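Local atomic coordinates of putative glycosylhydrolase (Parabacteroides distasonis, PDB entry 3S5Q), a protein that is a putative glycosyl hydrolase of the 3-keto-disaccharide hydrolase family with a concanavalin A-like fold, probably acting on a sugar substrate. Residues Asp71-Ser76 and His102-Ser107; Glu94-Asp99 and Ser116-Lys121; Thr48-Ile53 and Gly197-Ser202; Gln126-Lys131 and Ile149-Lys154. All blocks are in the same frame, centred on the assembly; numbering follows the deposited sequence.

Contact 1: residues Asp71-Ser76 and His102-Ser107; sequences DVNTNS and HPEWQS
The carboxamide of Asn73 lies flat over one face of the His102 imidazole, the amide and ring planes only 9° apart. This is an offset stack: ND2 sits toward the rim, 3.7 Å from His102 CE1, while Asn73 CB adds a CH-pi contact 3.9 Å from the ring centroid. Pro103 CD takes the opposite face, so the imidazole is sandwiched, and Val72 CG2 closes its edge in the ring plane, 3.4 Å from His102 CD2. The setting of the ring is helped by Glu104 N, which donates to His102 ND1 from a tilted position. Asn73 reaches this place because CG stands opposite the backbone N (chi1 -151°), which carries the amide out from a type II turn, Asp71 to Thr74, where Asn73 takes a positive phi. The turn carries the chain from strand 62-70 of one sheet of the jelly-roll-like sandwich to strand 75-82 of the other, and the 3-10 segment 103-107 from the long loop after strand 93-98 leans against it. Asp71 N to Thr74 OG1 (2.8 Å) braces the turn internally, and the same hydroxyl bonds Asn203 O outside it. Beyond the stack, Asn73 ND2 comes 3.4 Å from Glu104 CD, with amide and carboxylate nearly perpendicular. The other end of the amide turns to the indole: Asn73 OD1 is 3.4 Å from Trp105 NE1, the two planes 86° apart. Where the strand begins, Asn75 ND2 approaches the benzo side of the same indole obliquely, 3.5 Å from Trp105 CZ2, while Gln96 and Ala98 of strand 93-98 also touch Trp105.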
# COMPACT_ATOMS: atom_id res chain seq x y z
N ASP A 71 1.47 -5.22 -13.70
CA ASP A 71 2.02 -5.75 -14.96
C ASP A 71 3.46 -6.16 -14.67
O ASP A 71 3.95 -6.01 -13.53
CB ASP A 71 1.99 -4.70 -16.08
CG ASP A 71 2.09 -5.31 -17.50
OD1 ASP A 71 2.42 -6.53 -17.67
OD2 ASP A 71 1.88 -4.54 -18.45
N VAL A 72 4.14 -6.71 -15.66
CA VAL A 72 5.54 -7.08 -15.49
C VAL A 72 6.36 -5.94 -14.86
O VAL A 72 6.44 -4.82 -15.38
CB VAL A 72 6.15 -7.57 -16.83
CG1 VAL A 72 6.18 -6.44 -17.91
CG2 VAL A 72 7.52 -8.18 -16.60
N ASN A 73 6.95 -6.23 -13.70
CA ASN A 73 7.82 -5.31 -12.97
C ASN A 73 7.16 -4.01 -12.48
O ASN A 73 7.84 -3.00 -12.29
CB ASN A 73 9.08 -5.00 -13.80
CG ASN A 73 10.29 -4.68 -12.94
OD1 ASN A 73 10.22 -4.70 -11.71
ND2 ASN A 73 11.42 -4.37 -13.59
N THR A 74 5.85 -4.00 -12.27
CA THR A 74 5.23 -2.87 -11.55
C THR A 74 5.94 -2.57 -10.25
O THR A 74 6.38 -3.47 -9.55
CB THR A 74 3.78 -3.14 -11.19
OG1 THR A 74 3.02 -3.28 -12.39
CG2 THR A 74 3.21 -1.99 -10.31
N ASN A 75 6.03 -1.28 -9.95
CA ASN A 75 6.61 -0.76 -8.72
C ASN A 75 5.77 0.47 -8.31
O ASN A 75 5.65 1.44 -9.08
CB ASN A 75 8.07 -0.38 -9.02
CG ASN A 75 8.88 -0.06 -7.77
OD1 ASN A 75 8.37 0.51 -6.82
ND2 ASN A 75 10.15 -0.41 -7.79
N SER A 76 5.17 0.42 -7.12
CA SER A 76 4.21 1.41 -6.63
C SER A 76 4.11 1.17 -5.10
O SER A 76 5.05 0.63 -4.49
CB SER A 76 2.87 1.23 -7.36
OG SER A 76 1.84 2.15 -6.96
N HIS A 102 8.95 -10.76 -11.13
CA HIS A 102 9.99 -10.33 -12.06
C HIS A 102 11.33 -10.64 -11.36
O HIS A 102 11.47 -10.36 -10.17
CB HIS A 102 9.86 -8.83 -12.42
CG HIS A 102 10.72 -8.40 -13.58
ND1 HIS A 102 12.05 -8.05 -13.43
CD2 HIS A 102 10.44 -8.27 -14.89
CE1 HIS A 102 12.55 -7.72 -14.61
NE2 HIS A 102 11.59 -7.83 -15.52
N PRO A 103 12.27 -11.25 -12.08
CA PRO A 103 13.51 -11.77 -11.49
C PRO A 103 14.39 -10.68 -10.91
O PRO A 103 15.23 -10.95 -10.06
CB PRO A 103 14.21 -12.44 -12.69
CG PRO A 103 13.72 -11.69 -13.84
CD PRO A 103 12.27 -11.48 -13.55
N GLU A 104 14.20 -9.46 -11.41
CA GLU A 104 14.83 -8.27 -10.92
C GLU A 104 14.71 -8.16 -9.41
O GLU A 104 15.68 -7.79 -8.75
CB GLU A 104 14.14 -7.07 -11.58
CG GLU A 104 14.61 -5.68 -11.18
CD GLU A 104 14.60 -4.66 -12.35
OE1 GLU A 104 14.78 -5.07 -13.54
OE2 GLU A 104 14.44 -3.46 -12.07
N TRP A 105 13.51 -8.47 -8.88
CA TRP A 105 13.25 -8.36 -7.43
C TRP A 105 14.11 -9.27 -6.54
O TRP A 105 14.23 -9.02 -5.35
CB TRP A 105 11.76 -8.51 -7.11
CG TRP A 105 11.02 -7.27 -7.43
CD1 TRP A 105 10.22 -7.04 -8.51
CD2 TRP A 105 11.08 -6.03 -6.70
NE1 TRP A 105 9.76 -5.74 -8.49
CE2 TRP A 105 10.27 -5.10 -7.39
CE3 TRP A 105 11.74 -5.62 -5.53
CZ2 TRP A 105 10.10 -3.79 -6.95
CZ3 TRP A 105 11.57 -4.31 -5.10
CH2 TRP A 105 10.74 -3.42 -5.80
N GLN A 106 14.74 -10.30 -7.13
CA GLN A 106 15.72 -11.16 -6.45
C GLN A 106 17.07 -10.42 -6.19
O GLN A 106 17.96 -10.93 -5.49
CB GLN A 106 15.93 -12.43 -7.32
CG GLN A 106 16.61 -13.65 -6.67
CD GLN A 106 15.94 -14.13 -5.36
OE1 GLN A 106 14.69 -14.12 -5.22
NE2 GLN A 106 16.77 -14.57 -4.41
N SER A 107 17.22 -9.24 -6.77
CA SER A 107 18.38 -8.38 -6.57
C SER A 107 18.22 -7.45 -5.37
O SER A 107 19.18 -6.72 -5.02
CB SER A 107 18.62 -7.51 -7.82
OG SER A 107 19.18 -8.27 -8.89

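Contact 2: residues Glu94-Asp99 and Ser116-Lys121; sequences EIQIAD and SIYGHK. With EDO (1,2-ethanediol), chain E.
Residues Ile95 and Ile117 form a single beta bridge, their CA atoms 4.7 Å apart, gripped by two backbone bonds: Tyr118 N to Glu94 O at 2.9 Å and Gln96 N to Ser116 O at 2.9 Å. The bridge lays a loop segment along strand 93-98, an edge strand of the five-stranded sheet in this concanavalin A-like sandwich, and that loop turns back on itself through a classic beta bulge, with His120 and Lys121 both facing Ile117. Ile117 O accepts from the backbone N of each of them. Inside, Ile95 and Ile117 run side by side in the same direction; Ile95 CD1 lies 3.8 Å from Ile117 CG1, and both side chains press on Ile149 of the other sheet, joining the layers of the hydrophobic core. On the other side of the strand, Gln96 CB rests 3.4 Å from Ser116 OG, a hydroxyl held by Arg113 O. Gln96 then bends at chi2 (70°), which brings its amide alongside the Tyr118 ring, NE2 4.0 Å from Tyr118 CE1, the planes 43° apart. The amide meets the ring obliquely, and NE2 has a weak bond to the carbonyl of Trp112, a residue whose ring meets that of Tyr118. His120 is fixed by Tyr118 O, bonded in the imidazole plane by ND1, and by a stack on Tyr184. Lys121 NZ, bonded to Ser158 O, also makes a weak 3.4 Å bond to O2 of an ethanediol, probably from the crystallisation liquor. Beside the bridge, a water donates to both Glu94 O and Tyr118 O, 2.8 Å from Tyr118 O.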
# COMPACT_ATOMS: atom_id res chain seq x y z
N GLU A 94 5.46 3.69 3.99
CA GLU A 94 5.01 3.06 2.76
C GLU A 94 4.96 1.53 2.85
O GLU A 94 5.89 0.89 3.34
CB GLU A 94 5.85 3.46 1.58
CG GLU A 94 5.17 3.05 0.26
CD GLU A 94 5.83 3.53 -1.00
OE1 GLU A 94 7.05 3.75 -0.98
OE2 GLU A 94 5.10 3.66 -2.03
N ILE A 95 3.83 0.99 2.36
CA ILE A 95 3.61 -0.42 2.14
C ILE A 95 3.89 -0.63 0.65
O ILE A 95 3.25 -0.04 -0.19
CB ILE A 95 2.19 -0.81 2.44
CG1 ILE A 95 1.80 -0.37 3.85
CG2 ILE A 95 1.96 -2.31 2.28
CD1 ILE A 95 2.84 -0.61 4.91
N GLN A 96 4.88 -1.46 0.35
CA GLN A 96 5.31 -1.71 -1.04
C GLN A 96 4.26 -2.46 -1.87
O GLN A 96 3.58 -3.38 -1.40
CB GLN A 96 6.60 -2.53 -1.01
CG GLN A 96 7.26 -2.89 -2.39
CD GLN A 96 7.88 -1.71 -3.10
OE1 GLN A 96 7.32 -0.62 -3.07
NE2 GLN A 96 9.05 -1.91 -3.75
N ILE A 97 4.18 -2.11 -3.16
CA ILE A 97 3.45 -2.95 -4.11
C ILE A 97 4.43 -3.17 -5.20
O ILE A 97 4.99 -2.21 -5.68
CB ILE A 97 2.19 -2.26 -4.67
CG1 ILE A 97 1.16 -2.13 -3.58
CG2 ILE A 97 1.64 -3.07 -5.90
CD1 ILE A 97 -0.03 -1.27 -3.93
N ALA A 98 4.72 -4.43 -5.50
CA ALA A 98 5.68 -4.77 -6.57
C ALA A 98 5.30 -6.10 -7.17
O ALA A 98 4.72 -6.96 -6.49
CB ALA A 98 7.14 -4.84 -6.03
N ASP A 99 5.62 -6.25 -8.45
CA ASP A 99 5.53 -7.54 -9.09
C ASP A 99 6.75 -8.33 -8.69
O ASP A 99 7.75 -8.33 -9.44
CB ASP A 99 5.48 -7.41 -10.62
CG ASP A 99 5.64 -8.78 -11.36
OD1 ASP A 99 5.21 -9.83 -10.82
OD2 ASP A 99 6.21 -8.81 -12.47
N SER A 116 5.68 -5.38 1.98
CA SER A 116 6.59 -4.99 3.05
C SER A 116 6.19 -3.61 3.56
O SER A 116 5.63 -2.78 2.83
CB SER A 116 8.04 -4.96 2.56
OG SER A 116 8.22 -4.00 1.54
N ILE A 117 6.50 -3.36 4.84
CA ILE A 117 6.61 -2.01 5.35
C ILE A 117 7.99 -1.68 4.83
O ILE A 117 9.01 -2.15 5.35
CB ILE A 117 6.52 -1.98 6.87
CG1 ILE A 117 5.11 -2.42 7.32
CG2 ILE A 117 6.89 -0.57 7.45
CD1 ILE A 117 5.02 -2.78 8.78
N TYR A 118 8.01 -0.99 3.71
CA TYR A 118 9.19 -0.85 2.84
C TYR A 118 10.45 -0.46 3.65
O TYR A 118 10.43 0.52 4.37
CB TYR A 118 8.90 0.18 1.73
CG TYR A 118 10.07 0.40 0.82
CD1 TYR A 118 10.38 -0.54 -0.15
CD2 TYR A 118 10.88 1.53 0.93
CE1 TYR A 118 11.44 -0.40 -0.97
CE2 TYR A 118 11.98 1.71 0.06
CZ TYR A 118 12.25 0.73 -0.88
OH TYR A 118 13.32 0.85 -1.76
N GLY A 119 11.52 -1.25 3.51
CA GLY A 119 12.83 -0.93 4.12
C GLY A 119 12.93 -1.25 5.61
O GLY A 119 14.03 -1.12 6.19
N HIS A 120 11.82 -1.72 6.21
CA HIS A 120 11.72 -2.00 7.63
C HIS A 120 11.31 -3.43 8.02
O HIS A 120 11.86 -3.99 8.98
CB HIS A 120 10.75 -0.97 8.32
CG HIS A 120 11.22 0.46 8.18
ND1 HIS A 120 11.19 1.15 6.97
CD2 HIS A 120 11.76 1.32 9.09
CE1 HIS A 120 11.70 2.36 7.15
NE2 HIS A 120 12.03 2.50 8.43
N LYS A 121 10.30 -3.97 7.36
CA LYS A 121 9.86 -5.35 7.64
C LYS A 121 9.19 -5.97 6.43
O LYS A 121 8.22 -5.40 5.88
CB LYS A 121 8.92 -5.40 8.86
CG LYS A 121 8.55 -6.88 9.20
CD LYS A 121 8.13 -7.09 10.58
CE LYS A 121 8.19 -8.58 10.98
NZ LYS A 121 7.45 -8.84 12.31
C1 EDO E . 3.08 -11.96 10.71
O1 EDO E . 2.20 -12.71 11.56
C2 EDO E . 4.56 -11.96 11.14
O2 EDO E . 5.23 -10.76 10.69
O HOH W 1 8.17 1.99 5.04

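Contact 3: residues Thr48-Ile53 and Gly197-Ser202; sequences TADQSI and GKHGES
Thr48 opens the contact through its carbonyl, whose O lies 3.6 Å from Lys198 CD as the lysine chain passes over the peptide. Lys198 is extended throughout, and its NZ goes on to a weak bond with Asn203 OD1. Next, Ala49 O accepts from Lys198 N at 3.0 Å; the donor stands well above the carbonyl plane, 51° out of it, so the bond misses the usual lone-pair direction. Asp50 is the centre of an inverse gamma turn, closed by a weak bond from Gln51 N back to Ala49 O, and its carboxylate reaches the 197-202 loop. CG opposite the backbone N (chi1 -166°) directs Asp50 OD2 to His199 ND1 at 2.6 Å; Asp50 CB lies 3.2 Å from Lys198 O. The two side chains, Asp50 and His199, run side by side, but carboxylate and ring planes are 70° apart: the oxygen is at the ring's edge, while the N-H reaches it from above the carboxylate plane. Here two loops of the sandwich meet at the surface: 48-53 leads from strand 44-47 of one sheet into strand 53-55 of the other, and 197-202 joins strands 192-195 and 204-213, again one from each. Two waters extend the grip of Asp50, one linking OD1 to Gly197 N, at 2.8 Å from Asp50 OD1, the other joining OD2 to His199 O. Gln51 points its side chain away, but its carbonyl O lies 3.4 Å from Gly197 CA in a CA-H...O contact and also accepts from Trp38 NE1.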
# COMPACT_ATOMS: atom_id res chain seq x y z
N THR A 48 -0.13 7.39 -14.88
CA THR A 48 0.82 7.22 -16.01
C THR A 48 2.23 7.85 -15.76
O THR A 48 3.08 7.88 -16.64
CB THR A 48 0.18 7.68 -17.32
OG1 THR A 48 -0.40 8.98 -17.14
CG2 THR A 48 -0.91 6.64 -17.81
N ALA A 49 2.47 8.31 -14.54
CA ALA A 49 3.76 8.86 -14.14
C ALA A 49 3.98 8.56 -12.69
O ALA A 49 3.05 8.10 -12.01
CB ALA A 49 3.80 10.37 -14.37
N ASP A 50 5.18 8.87 -12.21
CA ASP A 50 5.55 8.69 -10.82
C ASP A 50 5.21 9.93 -9.98
O ASP A 50 6.11 10.56 -9.40
CB ASP A 50 7.06 8.37 -10.71
CG ASP A 50 7.47 7.84 -9.35
OD1 ASP A 50 6.61 7.52 -8.50
OD2 ASP A 50 8.70 7.72 -9.12
N GLN A 51 3.91 10.24 -9.90
CA GLN A 51 3.40 11.22 -8.94
C GLN A 51 2.24 10.56 -8.19
O GLN A 51 1.51 9.76 -8.79
CB GLN A 51 2.91 12.50 -9.63
CG GLN A 51 3.92 13.19 -10.56
CD GLN A 51 5.12 13.77 -9.81
OE1 GLN A 51 5.02 14.21 -8.66
NE2 GLN A 51 6.27 13.81 -10.49
N SER A 52 2.08 10.89 -6.91
CA SER A 52 1.12 10.17 -6.07
C SER A 52 -0.25 10.85 -6.04
O SER A 52 -0.40 12.01 -6.47
CB SER A 52 1.65 10.00 -4.65
OG SER A 52 1.80 11.26 -4.04
N ILE A 53 -1.24 10.09 -5.57
CA ILE A 53 -2.59 10.62 -5.31
C ILE A 53 -2.84 10.54 -3.81
O ILE A 53 -2.53 9.53 -3.17
CB ILE A 53 -3.73 9.91 -6.15
CG1 ILE A 53 -5.10 10.54 -5.87
CG2 ILE A 53 -3.85 8.44 -5.89
CD1 ILE A 53 -6.11 10.21 -6.94
N GLY A 197 2.43 6.63 -7.51
CA GLY A 197 2.20 6.40 -8.94
C GLY A 197 3.11 5.30 -9.49
O GLY A 197 3.61 4.42 -8.77
N LYS A 198 3.29 5.37 -10.79
CA LYS A 198 4.08 4.45 -11.59
C LYS A 198 5.59 4.74 -11.38
O LYS A 198 6.17 5.59 -12.07
CB LYS A 198 3.63 4.73 -13.03
CG LYS A 198 3.99 3.79 -14.14
CD LYS A 198 3.68 4.53 -15.48
CE LYS A 198 4.09 3.74 -16.73
NZ LYS A 198 3.50 4.31 -17.99
N HIS A 199 6.23 4.05 -10.43
CA HIS A 199 7.67 4.24 -10.13
C HIS A 199 8.56 3.41 -11.08
O HIS A 199 9.79 3.61 -11.13
CB HIS A 199 7.94 3.89 -8.66
CG HIS A 199 9.29 4.32 -8.14
ND1 HIS A 199 9.65 5.64 -7.98
CD2 HIS A 199 10.33 3.58 -7.66
CE1 HIS A 199 10.87 5.70 -7.46
NE2 HIS A 199 11.29 4.47 -7.25
N GLY A 200 7.95 2.49 -11.82
CA GLY A 200 8.63 1.75 -12.88
C GLY A 200 8.21 2.29 -14.23
O GLY A 200 7.64 3.38 -14.32
N GLU A 201 8.54 1.56 -15.29
CA GLU A 201 8.01 1.85 -16.63
C GLU A 201 6.75 1.03 -16.89
O GLU A 201 6.15 1.14 -17.94
CB GLU A 201 9.06 1.62 -17.73
CG GLU A 201 9.98 2.86 -18.01
CD GLU A 201 10.66 2.79 -19.37
OE1 GLU A 201 10.24 1.96 -20.23
OE2 GLU A 201 11.61 3.58 -19.61
N SER A 202 6.35 0.20 -15.93
CA SER A 202 5.11 -0.55 -16.06
C SER A 202 4.00 -0.04 -15.14
O SER A 202 4.23 0.58 -14.06
CB SER A 202 5.35 -2.04 -15.81
OG SER A 202 6.16 -2.18 -14.66
O HOH W 2 4.37 8.51 -7.05
O HOH W 3 10.39 6.79 -11.47

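Contact 4: residues Gln126-Lys131 and Ile149-Lys154; sequences QLVVKK and IELNGK
Asn152 reaches across from the hairpin turn to the backbone of Val128. Its CB lies 3.9 Å from Lys130 NZ, and CG, set opposite the carbonyl carbon (chi1 -57°), comes 3.6 Å from the same amine as the lysine crosses the amide. At the tip, ND2 donates to Val128 O at 2.9 Å, nearly straight (165°) and exactly in the amide plane; it also bonds Asn136 OD1. OD1 takes Arg137 N and a water, which Lys130 NZ meets only weakly. With both ends of the amide engaged, its flip is fixed. Beside this bond, Val128 and Leu151 slide past each other in opposite directions, Val128 CG1 3.9 Å from Leu151 CG and 3.2 Å from Leu151 O, while Val128 CG2 touches Lys154 CD. Lys154 runs on to a salt bridge with Glu125. Asn152 and Gly153, both with positive phi, form the type I' turn that makes 146-151 and 154-160 a tight beta hairpin. The loop 126-131 lies against this hairpin end just before strand 135-143, the sheet neighbour of 146-151, and Val129 and Leu151 meet Phe68 of strand 62-70.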
# COMPACT_ATOMS: atom_id res chain seq x y z
N GLN A 126 7.15 -15.38 0.81
CA GLN A 126 7.45 -14.72 -0.44
C GLN A 126 6.46 -15.11 -1.52
O GLN A 126 5.83 -16.19 -1.46
CB GLN A 126 8.89 -15.01 -0.91
CG GLN A 126 9.99 -14.46 0.03
CD GLN A 126 9.87 -12.95 0.27
OE1 GLN A 126 10.04 -12.16 -0.66
NE2 GLN A 126 9.57 -12.56 1.52
N LEU A 127 6.34 -14.24 -2.53
CA LEU A 127 5.53 -14.52 -3.75
C LEU A 127 4.05 -14.78 -3.42
O LEU A 127 3.34 -15.55 -4.08
CB LEU A 127 6.14 -15.65 -4.57
CG LEU A 127 7.51 -15.27 -5.16
CD1 LEU A 127 8.19 -16.53 -5.72
CD2 LEU A 127 7.38 -14.20 -6.26
N VAL A 128 3.58 -14.04 -2.42
CA VAL A 128 2.14 -13.99 -2.08
C VAL A 128 1.34 -13.15 -3.07
O VAL A 128 0.15 -13.44 -3.31
CB VAL A 128 1.93 -13.56 -0.63
CG1 VAL A 128 0.46 -13.21 -0.34
CG2 VAL A 128 2.41 -14.69 0.27
N VAL A 129 1.96 -12.10 -3.64
CA VAL A 129 1.34 -11.38 -4.78
C VAL A 129 1.14 -12.36 -5.96
O VAL A 129 1.97 -13.20 -6.23
CB VAL A 129 2.17 -10.14 -5.25
CG1 VAL A 129 3.45 -10.55 -6.01
CG2 VAL A 129 1.32 -9.19 -6.10
N LYS A 130 0.03 -12.21 -6.66
CA LYS A 130 -0.24 -12.99 -7.85
C LYS A 130 0.59 -12.47 -9.01
O LYS A 130 1.25 -11.43 -8.95
CB LYS A 130 -1.73 -12.91 -8.23
CG LYS A 130 -2.74 -13.25 -7.12
CD LYS A 130 -4.16 -12.88 -7.58
CE LYS A 130 -5.33 -13.63 -6.90
NZ LYS A 130 -5.02 -14.01 -5.53
N LYS A 131 0.52 -13.21 -10.10
CA LYS A 131 1.18 -12.78 -11.31
C LYS A 131 0.55 -11.51 -11.92
O LYS A 131 -0.58 -11.14 -11.62
CB LYS A 131 1.19 -13.94 -12.32
CG LYS A 131 2.10 -15.08 -11.86
CD LYS A 131 2.12 -16.22 -12.89
CE LYS A 131 3.31 -17.19 -12.65
NZ LYS A 131 3.37 -18.24 -13.74
N ILE A 149 -0.74 -6.24 7.80
CA ILE A 149 -0.97 -6.30 6.36
C ILE A 149 -1.41 -7.71 5.96
O ILE A 149 -0.75 -8.70 6.27
CB ILE A 149 0.30 -5.90 5.57
CG1 ILE A 149 0.72 -4.47 5.98
CG2 ILE A 149 0.04 -6.02 4.07
CD1 ILE A 149 2.13 -4.15 5.67
N GLU A 150 -2.54 -7.76 5.26
CA GLU A 150 -3.11 -8.97 4.71
C GLU A 150 -2.99 -8.85 3.20
O GLU A 150 -3.27 -7.79 2.64
CB GLU A 150 -4.60 -9.05 5.09
CG GLU A 150 -5.23 -10.39 4.77
CD GLU A 150 -5.07 -11.33 5.92
OE1 GLU A 150 -4.48 -10.89 6.96
OE2 GLU A 150 -5.52 -12.50 5.80
N LEU A 151 -2.53 -9.91 2.55
CA LEU A 151 -2.40 -9.95 1.10
C LEU A 151 -2.86 -11.30 0.58
O LEU A 151 -2.32 -12.36 0.97
CB LEU A 151 -0.98 -9.62 0.62
CG LEU A 151 -0.71 -9.58 -0.91
CD1 LEU A 151 -1.47 -8.45 -1.62
CD2 LEU A 151 0.81 -9.45 -1.21
N ASN A 152 -3.85 -11.22 -0.31
CA ASN A 152 -4.52 -12.41 -0.90
C ASN A 152 -4.84 -13.47 0.15
O ASN A 152 -4.54 -14.67 -0.00
CB ASN A 152 -3.66 -12.92 -2.06
CG ASN A 152 -3.43 -11.83 -3.09
OD1 ASN A 152 -4.34 -11.02 -3.33
ND2 ASN A 152 -2.21 -11.75 -3.67
N GLY A 153 -5.44 -12.98 1.22
CA GLY A 153 -5.92 -13.83 2.33
C GLY A 153 -4.88 -14.32 3.31
O GLY A 153 -5.18 -15.16 4.16
N LYS A 154 -3.63 -13.85 3.18
CA LYS A 154 -2.57 -14.27 4.05
C LYS A 154 -2.10 -13.09 4.88
O LYS A 154 -1.87 -12.01 4.36
CB LYS A 154 -1.42 -14.84 3.22
CG LYS A 154 -1.85 -16.08 2.44
CD LYS A 154 -0.64 -16.79 1.89
CE LYS A 154 -0.99 -18.19 1.33
NZ LYS A 154 0.24 -19.03 1.05
O HOH W 4 -7.19 -12.26 -3.52

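Contacts 1 and 2 touch, their centres about 13 Å apart, because strands 75-82 and 93-98 are neighbours in the five-stranded sheet; Asn73 N also bonds Asp99 OD2. Their segments alternate along the chain. Contact 3 joins an early loop to one near the C-terminus, 144 residues apart at the closest ends, and the other three are nested within its span; it meets contact 1 where Asn75 O receives His199 N. Contact 4 follows contacts 1 and 2 in series, and one of its segments lies on the eight-stranded sheet; it touches contact 2 across the two sheets, centres about 12 Å apart. Contacts 3 and 4 are farthest apart, about 22 Å between centres. Contacts 1 to 3 thus join loops to the five-stranded sheet or to each other between the sheets, whereas contact 4 packs a loop on a hairpin of the eight-stranded one.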